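Local coordinates for carboxylase (Deinococcus radiodurans, PDB 5H80), which probably carries out the ATP-dependent carboxylation of biotin, as the biotin carboxylase domain of a dynamic single-chain bacterial carboxylase, at residues A[234-239]-A[470-475]; A[259-264]-A[477-482]; A[395-400]-A[446-451]. One frame throughout, in Å; residues are numbered along the deposited sequence.

Contact 1 (A[234-239]-A[470-475]); sequences RARHIE and QHYELS
Tyr472 brings the CD2-CE2 side of its ring over the guanidinium of Arg236, with CD2 3.6 Å from CZ and above the middle of the flat group. The two planes stand 61° apart, which rules out a parallel stack. Tyr472 is the residue that leaves helix 467-471, closing it in a Schellman motif with positive phi, and its OH reaches Asp256 OD1. The other oxygen of that carboxylate forms a salt bridge with Arg236 NE, and Arg236 NH2 donates to Pro273 O, so the two oxygens of one carboxylate, Asp256, hold the ring and the guanidinium. An alanine in place of Arg236 is likely to leave Asp256 without its charged mate, Pro273 O without this donor and the Tyr472 ring without the flat group at its CD2-CE2 side. Strand 236-245 belongs to the antiparallel sheet of the ATP-grasp domain, and the helix exit comes from the C-terminal biotin carboxylase region, so two parts of the fold are joined here. Further along, Leu474 rests CD1 on one face of the Tyr472 ring, 3.5 Å above its plane. Its carbonyl oxygen meets Arg236 CG at 3.5 Å and shares water 2 with Arg234 O. Ser475 then lies against the loop that leads into the strand: its CA makes a CA-H...O contact of 3.1 Å with Ala235 O, while CB packs on Arg234 CA at 3.7 Å. With OG set between its own N and carbonyl carbon (chi1 64°), the hydroxyl is hydrogen-bonded to water 1, 2.9 Å away, and that water accepts from Arg234 N.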
loop_
_atom_site.group_PDB
_atom_site.type_symbol
_atom_site.label_atom_id
_atom_site.label_comp_id
_atom_site.label_asym_id
_atom_site.label_seq_id
_atom_site.Cartn_x
_atom_site.Cartn_y
_atom_site.Cartn_z
ATOM N N ARG A 234 -33.792 -3.016 -7.419
ATOM C CA ARG A 234 -33.210 -1.748 -7.282
ATOM C C ARG A 234 -32.506 -1.469 -5.982
ATOM O O ARG A 234 -32.521 -0.348 -5.462
ATOM C CB ARG A 234 -34.291 -0.692 -7.468
ATOM C CG ARG A 234 -34.619 -0.528 -8.897
ATOM C CD ARG A 234 -35.886 0.236 -9.106
ATOM N NE ARG A 234 -37.022 -0.220 -8.315
ATOM C CZ ARG A 234 -37.795 -1.285 -8.566
ATOM N NH1 ARG A 234 -37.549 -2.100 -9.590
ATOM N NH2 ARG A 234 -38.825 -1.544 -7.740
ATOM N N ALA A 235 -31.890 -2.481 -5.429
ATOM C CA ALA A 235 -31.078 -2.334 -4.237
ATOM C C ALA A 235 -29.554 -2.505 -4.413
ATOM O O ALA A 235 -29.032 -3.197 -5.304
ATOM C CB ALA A 235 -31.555 -3.251 -3.171
ATOM N N ARG A 236 -28.859 -1.838 -3.522
ATOM C CA ARG A 236 -27.458 -2.030 -3.254
ATOM C C ARG A 236 -27.134 -3.064 -2.134
ATOM O O ARG A 236 -27.876 -3.229 -1.174
ATOM C CB ARG A 236 -26.813 -0.652 -2.945
ATOM C CG ARG A 236 -26.848 0.264 -4.176
ATOM C CD ARG A 236 -26.511 1.739 -3.780
ATOM N NE ARG A 236 -25.195 1.847 -3.075
ATOM C CZ ARG A 236 -24.627 3.001 -2.719
ATOM N NH1 ARG A 236 -25.261 4.197 -2.923
ATOM N NH2 ARG A 236 -23.500 3.005 -2.055
ATOM N N HIS A 237 -25.975 -3.720 -2.291
ATOM C CA HIS A 237 -25.472 -4.693 -1.373
ATOM C C HIS A 237 -24.518 -3.925 -0.528
ATOM O O HIS A 237 -23.505 -3.526 -1.027
ATOM C CB HIS A 237 -24.768 -5.823 -2.052
ATOM C CG HIS A 237 -24.110 -6.790 -1.105
ATOM N ND1 HIS A 237 -24.526 -8.097 -0.981
ATOM C CD2 HIS A 237 -23.063 -6.660 -0.238
ATOM C CE1 HIS A 237 -23.817 -8.707 -0.049
ATOM N NE2 HIS A 237 -22.842 -7.901 0.324
ATOM N N ILE A 238 -24.900 -3.708 0.703
ATOM C CA ILE A 238 -24.047 -2.991 1.701
ATOM C C ILE A 238 -23.859 -3.828 2.975
ATOM O O ILE A 238 -24.809 -4.327 3.534
ATOM C CB ILE A 238 -24.630 -1.617 2.007
ATOM C CG1 ILE A 238 -24.848 -0.728 0.768
ATOM C CG2 ILE A 238 -23.633 -0.887 2.882
ATOM C CD1 ILE A 238 -25.363 0.714 1.054
ATOM N N GLU A 239 -22.601 -4.027 3.390
ATOM C CA GLU A 239 -22.277 -5.009 4.436
ATOM C C GLU A 239 -21.443 -4.278 5.454
ATOM O O GLU A 239 -20.663 -3.397 5.100
ATOM C CB GLU A 239 -21.541 -6.220 3.939
ATOM C CG GLU A 239 -20.126 -5.978 3.284
ATOM C CD GLU A 239 -19.575 -7.204 2.544
ATOM O OE1 GLU A 239 -20.343 -8.150 2.200
ATOM O OE2 GLU A 239 -18.373 -7.257 2.310
ATOM N N GLN A 470 -19.565 5.311 -12.531
ATOM C CA GLN A 470 -19.138 6.655 -12.207
ATOM C C GLN A 470 -20.106 7.505 -11.318
ATOM O O GLN A 470 -19.606 8.153 -10.398
ATOM C CB GLN A 470 -18.801 7.354 -13.482
ATOM C CG GLN A 470 -17.606 6.804 -14.209
ATOM C CD GLN A 470 -17.500 7.339 -15.613
ATOM O OE1 GLN A 470 -18.276 8.195 -16.035
ATOM N NE2 GLN A 470 -16.535 6.858 -16.341
ATOM N N HIS A 471 -21.442 7.346 -11.438
ATOM C CA HIS A 471 -22.432 7.973 -10.551
ATOM C C HIS A 471 -23.009 7.054 -9.468
ATOM O O HIS A 471 -23.726 7.551 -8.647
ATOM C CB HIS A 471 -23.591 8.476 -11.376
ATOM C CG HIS A 471 -23.230 9.578 -12.285
ATOM N ND1 HIS A 471 -22.823 10.802 -11.817
ATOM C CD2 HIS A 471 -23.071 9.606 -13.611
ATOM C CE1 HIS A 471 -22.562 11.606 -12.838
ATOM N NE2 HIS A 471 -22.675 10.900 -13.953
ATOM N N TYR A 472 -22.494 5.794 -9.446
ATOM C CA TYR A 472 -22.944 4.733 -8.598
ATOM C C TYR A 472 -24.467 4.558 -8.720
ATOM O O TYR A 472 -25.127 4.397 -7.637
ATOM C CB TYR A 472 -22.429 4.930 -7.150
ATOM C CG TYR A 472 -21.966 3.628 -6.576
ATOM C CD1 TYR A 472 -20.696 3.135 -6.950
ATOM C CD2 TYR A 472 -22.805 2.834 -5.782
ATOM C CE1 TYR A 472 -20.260 1.836 -6.512
ATOM C CE2 TYR A 472 -22.337 1.567 -5.264
ATOM C CZ TYR A 472 -21.130 1.066 -5.673
ATOM O OH TYR A 472 -20.725 -0.194 -5.309
ATOM N N GLU A 473 -25.010 4.642 -9.934
ATOM C CA GLU A 473 -26.440 4.466 -10.097
ATOM C C GLU A 473 -26.648 2.976 -10.406
ATOM O O GLU A 473 -26.667 2.611 -11.613
ATOM C CB GLU A 473 -26.909 5.326 -11.211
ATOM C CG GLU A 473 -26.891 6.787 -10.839
ATOM C CD GLU A 473 -27.255 7.692 -12.021
ATOM O OE1 GLU A 473 -27.093 7.344 -13.201
ATOM O OE2 GLU A 473 -27.736 8.771 -11.727
ATOM N N LEU A 474 -26.597 2.121 -9.367
ATOM C CA LEU A 474 -26.362 0.670 -9.568
ATOM C C LEU A 474 -27.308 -0.089 -8.627
ATOM O O LEU A 474 -27.786 0.469 -7.578
ATOM C CB LEU A 474 -24.958 0.356 -9.078
ATOM C CG LEU A 474 -23.821 0.987 -9.880
ATOM C CD1 LEU A 474 -22.481 0.719 -9.146
ATOM C CD2 LEU A 474 -23.774 0.536 -11.315
ATOM N N SER A 475 -27.622 -1.300 -8.993
ATOM C CA SER A 475 -28.291 -2.222 -8.124
ATOM C C SER A 475 -27.602 -3.576 -8.339
ATOM O O SER A 475 -26.799 -3.727 -9.272
ATOM C CB SER A 475 -29.834 -2.439 -8.580
ATOM O OG SER A 475 -29.810 -3.030 -9.854
HETATM O O HOH W 1 -32.412 -4.269 -9.690
HETATM O O HOH W 2 -30.108 0.894 -5.884
#

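Contact 2 (A[259-264]-A[477-482]); sequences VQRRHQ and HWLDER
Leu479 points from its short helix onto the backbone at Val259-Arg261, and this is the close-packed half of the contact. Its CB sits 3.4 Å from Gln260 O, while the two methyls straddle that carbonyl: CD1 meets Val259 CG1 at 3.9 Å and CD2 meets Arg261 CG at the same separation. With CG anti to the backbone N (chi1 -174°), the branch is carried over to the Gln260 carbonyl. Val259 and Leu479 cross at roughly a right angle, and Leu463 of helix 457-465 packs on both. Arg261 runs on past the leucine to a cation-pi contact with Phe459.

The other half is wetter. Water 3 joins Leu479 N to Gln260 N, weakly on the strand side, and water 4 lies between Asp480 N and Gln260 O, so the two backbones never pair directly there. On the solvent side, strands 260-261 and 264-270 form a beta hairpin at the edge of the antiparallel sheet that continues into 367-374 and 421-429, and its type I' turn, Arg261 to Gln264, presents Arg262 N to Asp480. OD1 receives it through its syn lone pair at 2.8 Å, almost straight (170°).

Asp480 thus holds the turn by one direct backbone N-H, that of Arg262, with water 5 between OD2 and His263 N. The Arg262 side chain is poorly ordered, but the straight N-H bond and the positive charges nearby would probably still favour the ionised carboxylate.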
loop_
_atom_site.group_PDB
_atom_site.type_symbol
_atom_site.label_atom_id
_atom_site.label_comp_id
_atom_site.label_asym_id
_atom_site.label_seq_id
_atom_site.Cartn_x
_atom_site.Cartn_y
_atom_site.Cartn_z
ATOM N N VAL A 259 -21.903 -4.391 -7.549
ATOM C CA VAL A 259 -21.559 -4.849 -8.898
ATOM C C VAL A 259 -21.175 -6.376 -8.825
ATOM O O VAL A 259 -20.143 -6.787 -8.272
ATOM C CB VAL A 259 -20.410 -4.001 -9.460
ATOM C CG1 VAL A 259 -19.986 -4.571 -10.797
ATOM C CG2 VAL A 259 -20.796 -2.498 -9.489
ATOM N N GLN A 260 -22.162 -7.193 -9.248
ATOM C CA GLN A 260 -22.093 -8.682 -9.180
ATOM C C GLN A 260 -22.475 -9.257 -10.509
ATOM O O GLN A 260 -23.231 -8.657 -11.173
ATOM C CB GLN A 260 -23.128 -9.183 -8.205
ATOM C CG GLN A 260 -22.983 -8.575 -6.876
ATOM C CD GLN A 260 -23.935 -9.036 -5.816
ATOM O OE1 GLN A 260 -24.682 -9.986 -6.000
ATOM N NE2 GLN A 260 -23.820 -8.419 -4.632
ATOM N N ARG A 261 -21.918 -10.397 -10.855
ATOM C CA ARG A 261 -22.193 -11.102 -12.152
ATOM C C ARG A 261 -22.804 -12.394 -11.678
ATOM O O ARG A 261 -22.144 -13.134 -10.936
ATOM C CB ARG A 261 -20.966 -11.375 -12.947
ATOM C CG ARG A 261 -21.223 -11.934 -14.358
ATOM C CD ARG A 261 -19.867 -12.315 -14.904
ATOM N NE ARG A 261 -19.724 -12.195 -16.361
ATOM C CZ ARG A 261 -18.597 -11.826 -17.010
ATOM N NH1 ARG A 261 -17.489 -11.458 -16.347
ATOM N NH2 ARG A 261 -18.569 -11.805 -18.353
ATOM N N ARG A 262 -24.086 -12.616 -11.955
ATOM C CA ARG A 262 -24.790 -13.792 -11.361
ATOM C C ARG A 262 -24.410 -14.050 -9.905
ATOM O O ARG A 262 -24.008 -15.149 -9.548
ATOM C CB ARG A 262 -24.519 -15.072 -12.195
ATOM C CG ARG A 262 -25.016 -14.998 -13.636
ATOM C CD ARG A 262 -24.851 -16.318 -14.372
ATOM N NE ARG A 262 -25.727 -16.425 -15.547
ATOM C CZ ARG A 262 -25.694 -17.424 -16.433
ATOM N NH1 ARG A 262 -24.818 -18.425 -16.309
ATOM N NH2 ARG A 262 -26.537 -17.426 -17.460
ATOM N N HIS A 263 -24.507 -13.019 -9.078
ATOM C CA HIS A 263 -24.281 -13.137 -7.626
ATOM C C HIS A 263 -22.805 -13.314 -7.177
ATOM O O HIS A 263 -22.552 -13.387 -5.977
ATOM C CB HIS A 263 -25.193 -14.238 -7.004
ATOM C CG HIS A 263 -26.661 -13.999 -7.221
ATOM N ND1 HIS A 263 -27.353 -14.532 -8.291
ATOM C CD2 HIS A 263 -27.559 -13.266 -6.518
ATOM C CE1 HIS A 263 -28.608 -14.123 -8.248
ATOM N NE2 HIS A 263 -28.763 -13.368 -7.175
ATOM N N GLN A 264 -21.855 -13.302 -8.102
ATOM C CA GLN A 264 -20.399 -13.197 -7.792
ATOM C C GLN A 264 -19.927 -11.710 -7.770
ATOM O O GLN A 264 -20.042 -11.003 -8.743
ATOM C CB GLN A 264 -19.560 -13.927 -8.837
ATOM C CG GLN A 264 -19.992 -15.344 -9.219
ATOM C CD GLN A 264 -20.632 -16.110 -8.079
ATOM O OE1 GLN A 264 -21.856 -16.054 -7.884
ATOM N NE2 GLN A 264 -19.818 -16.838 -7.324
ATOM N N HIS A 477 -28.805 -6.194 -9.743
ATOM C CA HIS A 477 -29.148 -6.665 -11.096
ATOM C C HIS A 477 -28.680 -5.834 -12.258
ATOM O O HIS A 477 -28.869 -6.255 -13.401
ATOM C CB HIS A 477 -30.661 -6.833 -11.193
ATOM C CG HIS A 477 -31.194 -7.716 -10.128
ATOM N ND1 HIS A 477 -30.903 -9.063 -10.071
ATOM C CD2 HIS A 477 -31.920 -7.442 -9.018
ATOM C CE1 HIS A 477 -31.453 -9.591 -8.991
ATOM N NE2 HIS A 477 -32.085 -8.630 -8.337
ATOM N N TRP A 478 -28.001 -4.722 -11.972
ATOM C CA TRP A 478 -27.470 -3.856 -12.977
ATOM C C TRP A 478 -26.622 -4.571 -13.970
ATOM O O TRP A 478 -26.872 -4.453 -15.222
ATOM C CB TRP A 478 -26.642 -2.733 -12.314
ATOM C CG TRP A 478 -26.042 -1.821 -13.334
ATOM C CD1 TRP A 478 -26.600 -0.758 -13.903
ATOM C CD2 TRP A 478 -24.671 -1.838 -13.752
ATOM N NE1 TRP A 478 -25.696 -0.154 -14.776
ATOM C CE2 TRP A 478 -24.494 -0.803 -14.689
ATOM C CE3 TRP A 478 -23.623 -2.665 -13.490
ATOM C CZ2 TRP A 478 -23.250 -0.579 -15.346
ATOM C CZ3 TRP A 478 -22.361 -2.412 -14.095
ATOM C CH2 TRP A 478 -22.198 -1.401 -15.051
ATOM N N LEU A 479 -25.617 -5.303 -13.492
ATOM C CA LEU A 479 -24.682 -5.943 -14.391
ATOM C C LEU A 479 -25.318 -7.061 -15.207
ATOM O O LEU A 479 -25.002 -7.160 -16.387
ATOM C CB LEU A 479 -23.426 -6.424 -13.726
ATOM C CG LEU A 479 -22.272 -6.989 -14.500
ATOM C CD1 LEU A 479 -21.011 -7.012 -13.641
ATOM C CD2 LEU A 479 -22.572 -8.384 -15.041
ATOM N N ASP A 480 -26.163 -7.896 -14.596
ATOM C CA ASP A 480 -26.723 -9.012 -15.396
ATOM C C ASP A 480 -27.584 -8.487 -16.541
ATOM O O ASP A 480 -27.502 -8.977 -17.715
ATOM C CB ASP A 480 -27.436 -9.998 -14.511
ATOM C CG ASP A 480 -26.463 -10.825 -13.603
ATOM O OD1 ASP A 480 -25.234 -10.897 -13.874
ATOM O OD2 ASP A 480 -26.946 -11.350 -12.602
ATOM N N GLU A 481 -28.312 -7.411 -16.270
ATOM C CA GLU A 481 -29.094 -6.771 -17.320
ATOM C C GLU A 481 -28.342 -6.175 -18.441
ATOM O O GLU A 481 -28.901 -5.999 -19.505
ATOM C CB GLU A 481 -29.963 -5.684 -16.749
ATOM C CG GLU A 481 -31.008 -6.176 -15.787
ATOM C CD GLU A 481 -32.057 -5.129 -15.445
ATOM O OE1 GLU A 481 -32.233 -4.174 -16.188
ATOM O OE2 GLU A 481 -32.717 -5.304 -14.428
ATOM N N ARG A 482 -27.119 -5.749 -18.212
ATOM C CA ARG A 482 -26.321 -5.065 -19.233
ATOM C C ARG A 482 -25.136 -5.851 -19.747
ATOM O O ARG A 482 -24.210 -5.279 -20.334
ATOM C CB ARG A 482 -25.813 -3.793 -18.623
ATOM C CG ARG A 482 -26.956 -2.869 -18.273
ATOM C CD ARG A 482 -26.494 -1.665 -17.494
ATOM N NE ARG A 482 -27.619 -0.752 -17.357
ATOM C CZ ARG A 482 -28.754 -0.979 -16.665
ATOM N NH1 ARG A 482 -29.698 -0.063 -16.709
ATOM N NH2 ARG A 482 -28.971 -2.063 -15.889
HETATM O O HOH W 3 -24.812 -5.654 -10.602
HETATM O O HOH W 4 -26.122 -8.281 -11.726
HETATM O O HOH W 5 -25.822 -10.724 -9.962
#

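Contact 3 (A[395-400]-A[446-451]); sequences TPPGGP and SEFQIA
Phe448 presents one face of its ring to two consecutive prolines. Pro396 CA stands 3.8 Å from the ring centroid, 23° off the normal, and Pro397 CD comes over the same face at 3.9 Å and 26°. The two CH-pi contacts divide the ring between them: Pro397 CD sits nearest CD1, whereas Pro396 lies over the CD2-CE2 side and adds its own CG, 3.7 Å from CE2. Ile450 CD1 covers the opposite face, so the phenyl is sandwiched between the proline pair and a methyl from two residues further on.

Beside this ring, Thr395 and Gln449 face each other as a hydrogen-bonded antiparallel pair, Thr395 N giving to Gln449 O at 2.9 Å and Gln449 N to Thr395 O at 3.2 Å. Their side chains run side by side in one direction. Gln449 has CG anti to its carbonyl carbon (chi1 -60°) and is extended from there, which carries NE2 alongside Thr395 CB at 3.8 Å and on to Thr409 OG1 of the second subunit. Glu447 reaches toward Gly398, where its OE1 accepts from water 8, which takes the Gly398 N-H, and from water 9, which donates to Gly398 O; OE1 also forms a salt bridge with Arg49 of the second subunit. The contact therefore lies at the dimer interface.

Within its own chain, the two-stranded sheet of 393-395 and 449-451 is backed by Leu457 of helix 457-465, which touches Phe448 and Ile450. Strand 402-406 packs on the prolines through Val402 and Val404, and strand 421-429 lines Phe448 with Ala423 and Val425.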
loop_
_atom_site.group_PDB
_atom_site.type_symbol
_atom_site.label_atom_id
_atom_site.label_comp_id
_atom_site.label_asym_id
_atom_site.label_seq_id
_atom_site.Cartn_x
_atom_site.Cartn_y
_atom_site.Cartn_z
ATOM N N THR A 395 2.734 -9.823 -13.965
ATOM C CA THR A 395 3.446 -8.674 -13.396
ATOM C C THR A 395 2.310 -7.736 -12.953
ATOM O O THR A 395 1.782 -6.970 -13.739
ATOM C CB THR A 395 4.370 -7.993 -14.387
ATOM O OG1 THR A 395 5.227 -9.007 -14.954
ATOM C CG2 THR A 395 5.198 -6.958 -13.699
ATOM N N PRO A 396 1.888 -7.937 -11.709
ATOM C CA PRO A 396 0.756 -7.115 -11.187
ATOM C C PRO A 396 1.178 -5.652 -11.050
ATOM O O PRO A 396 2.355 -5.361 -10.990
ATOM C CB PRO A 396 0.464 -7.753 -9.808
ATOM C CG PRO A 396 1.005 -9.128 -9.924
ATOM C CD PRO A 396 2.273 -8.989 -10.745
ATOM N N PRO A 397 0.194 -4.730 -11.036
ATOM C CA PRO A 397 0.422 -3.331 -10.797
ATOM C C PRO A 397 1.024 -3.065 -9.458
ATOM O O PRO A 397 0.844 -3.838 -8.557
ATOM C CB PRO A 397 -0.977 -2.678 -10.887
ATOM C CG PRO A 397 -1.899 -3.791 -10.670
ATOM C CD PRO A 397 -1.234 -5.076 -11.007
ATOM N N GLY A 398 1.796 -1.988 -9.311
ATOM C CA GLY A 398 2.233 -1.539 -8.004
ATOM C C GLY A 398 2.342 -0.023 -7.934
ATOM O O GLY A 398 1.785 0.721 -8.782
ATOM N N GLY A 399 2.981 0.387 -6.893
ATOM C CA GLY A 399 3.345 1.714 -6.609
ATOM C C GLY A 399 2.294 2.375 -5.687
ATOM O O GLY A 399 1.509 1.676 -5.052
ATOM N N PRO A 400 2.358 3.685 -5.482
ATOM C CA PRO A 400 1.534 4.368 -4.535
ATOM C C PRO A 400 -0.019 4.145 -4.750
ATOM O O PRO A 400 -0.508 4.018 -5.908
ATOM C CB PRO A 400 1.883 5.859 -4.711
ATOM C CG PRO A 400 2.516 5.971 -6.042
ATOM C CD PRO A 400 3.237 4.665 -6.193
ATOM N N SER A 446 -4.628 -1.532 -16.053
ATOM C CA SER A 446 -4.050 -1.476 -17.400
ATOM C C SER A 446 -2.614 -1.795 -17.313
ATOM O O SER A 446 -2.014 -2.218 -18.377
ATOM C CB SER A 446 -4.230 -0.066 -17.986
ATOM O OG SER A 446 -3.290 0.884 -17.396
ATOM N N GLU A 447 -1.999 -1.766 -16.117
ATOM C CA GLU A 447 -0.609 -2.163 -15.932
ATOM C C GLU A 447 -0.445 -3.620 -15.537
ATOM O O GLU A 447 0.654 -4.078 -15.291
ATOM C CB GLU A 447 0.062 -1.254 -14.863
ATOM C CG GLU A 447 0.384 0.115 -15.393
ATOM C CD GLU A 447 0.852 1.210 -14.430
ATOM O OE1 GLU A 447 1.206 0.922 -13.253
ATOM O OE2 GLU A 447 0.776 2.427 -14.880
ATOM N N PHE A 448 -1.549 -4.344 -15.432
ATOM C CA PHE A 448 -1.488 -5.762 -15.130
ATOM C C PHE A 448 -1.227 -6.639 -16.361
ATOM O O PHE A 448 -2.133 -6.903 -17.132
ATOM C CB PHE A 448 -2.780 -6.191 -14.446
ATOM C CG PHE A 448 -2.639 -7.322 -13.438
ATOM C CD1 PHE A 448 -3.559 -7.352 -12.401
ATOM C CD2 PHE A 448 -1.677 -8.366 -13.509
ATOM C CE1 PHE A 448 -3.545 -8.347 -11.424
ATOM C CE2 PHE A 448 -1.650 -9.416 -12.535
ATOM C CZ PHE A 448 -2.585 -9.386 -11.463
ATOM N N GLN A 449 -0.005 -7.124 -16.427
ATOM C CA GLN A 449 0.500 -7.918 -17.612
ATOM C C GLN A 449 0.293 -9.351 -17.225
ATOM O O GLN A 449 0.870 -9.784 -16.237
ATOM C CB GLN A 449 1.999 -7.728 -17.798
ATOM C CG GLN A 449 2.504 -6.341 -18.039
ATOM C CD GLN A 449 3.963 -6.353 -18.429
ATOM O OE1 GLN A 449 4.315 -6.750 -19.543
ATOM N NE2 GLN A 449 4.824 -5.924 -17.519
ATOM N N ILE A 450 -0.655 -10.001 -17.884
ATOM C CA ILE A 450 -0.842 -11.398 -17.790
ATOM C C ILE A 450 -0.756 -11.988 -19.223
ATOM O O ILE A 450 -1.408 -11.480 -20.120
ATOM C CB ILE A 450 -2.208 -11.736 -17.145
ATOM C CG1 ILE A 450 -2.323 -10.970 -15.819
ATOM C CG2 ILE A 450 -2.328 -13.233 -16.889
ATOM C CD1 ILE A 450 -3.622 -11.188 -15.085
ATOM N N ALA A 451 0.054 -13.030 -19.377
ATOM C CA ALA A 451 0.087 -13.848 -20.619
ATOM C C ALA A 451 0.025 -15.355 -20.300
ATOM O O ALA A 451 0.577 -15.794 -19.273
ATOM C CB ALA A 451 1.336 -13.499 -21.412
HETATM O O HOH W 6 6.965 -6.943 -16.489
HETATM O O HOH W 7 2.952 -3.619 -13.426
HETATM O O HOH W 8 2.833 -1.048 -12.032
HETATM O O HOH W 9 0.039 0.460 -10.966
#

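Overall arrangement
Contacts 1 and 2 form one continuous patch. Their centres are 11 Å apart, Leu474 CD1 of contact 1 packs on Val259 CG2 of contact 2 at 3.6 Å, and their segments alternate along the chain, so the stretch 470-482 is fastened twice to the region 234-264. Contact 3 stands apart, its centre 28 Å from that of contact 1 and 26 Å from that of contact 2, with nearest atoms about 14 Å away. Contact 1 joins the ATP-grasp and C-terminal regions, contact 2 ties the edge of the five-stranded antiparallel sheet to helix 478-481, and contact 3 lies by the second subunit. A bound 1,2-ethanediol about 4 Å from the Arg236 side chain probably comes from crystallisation liquor.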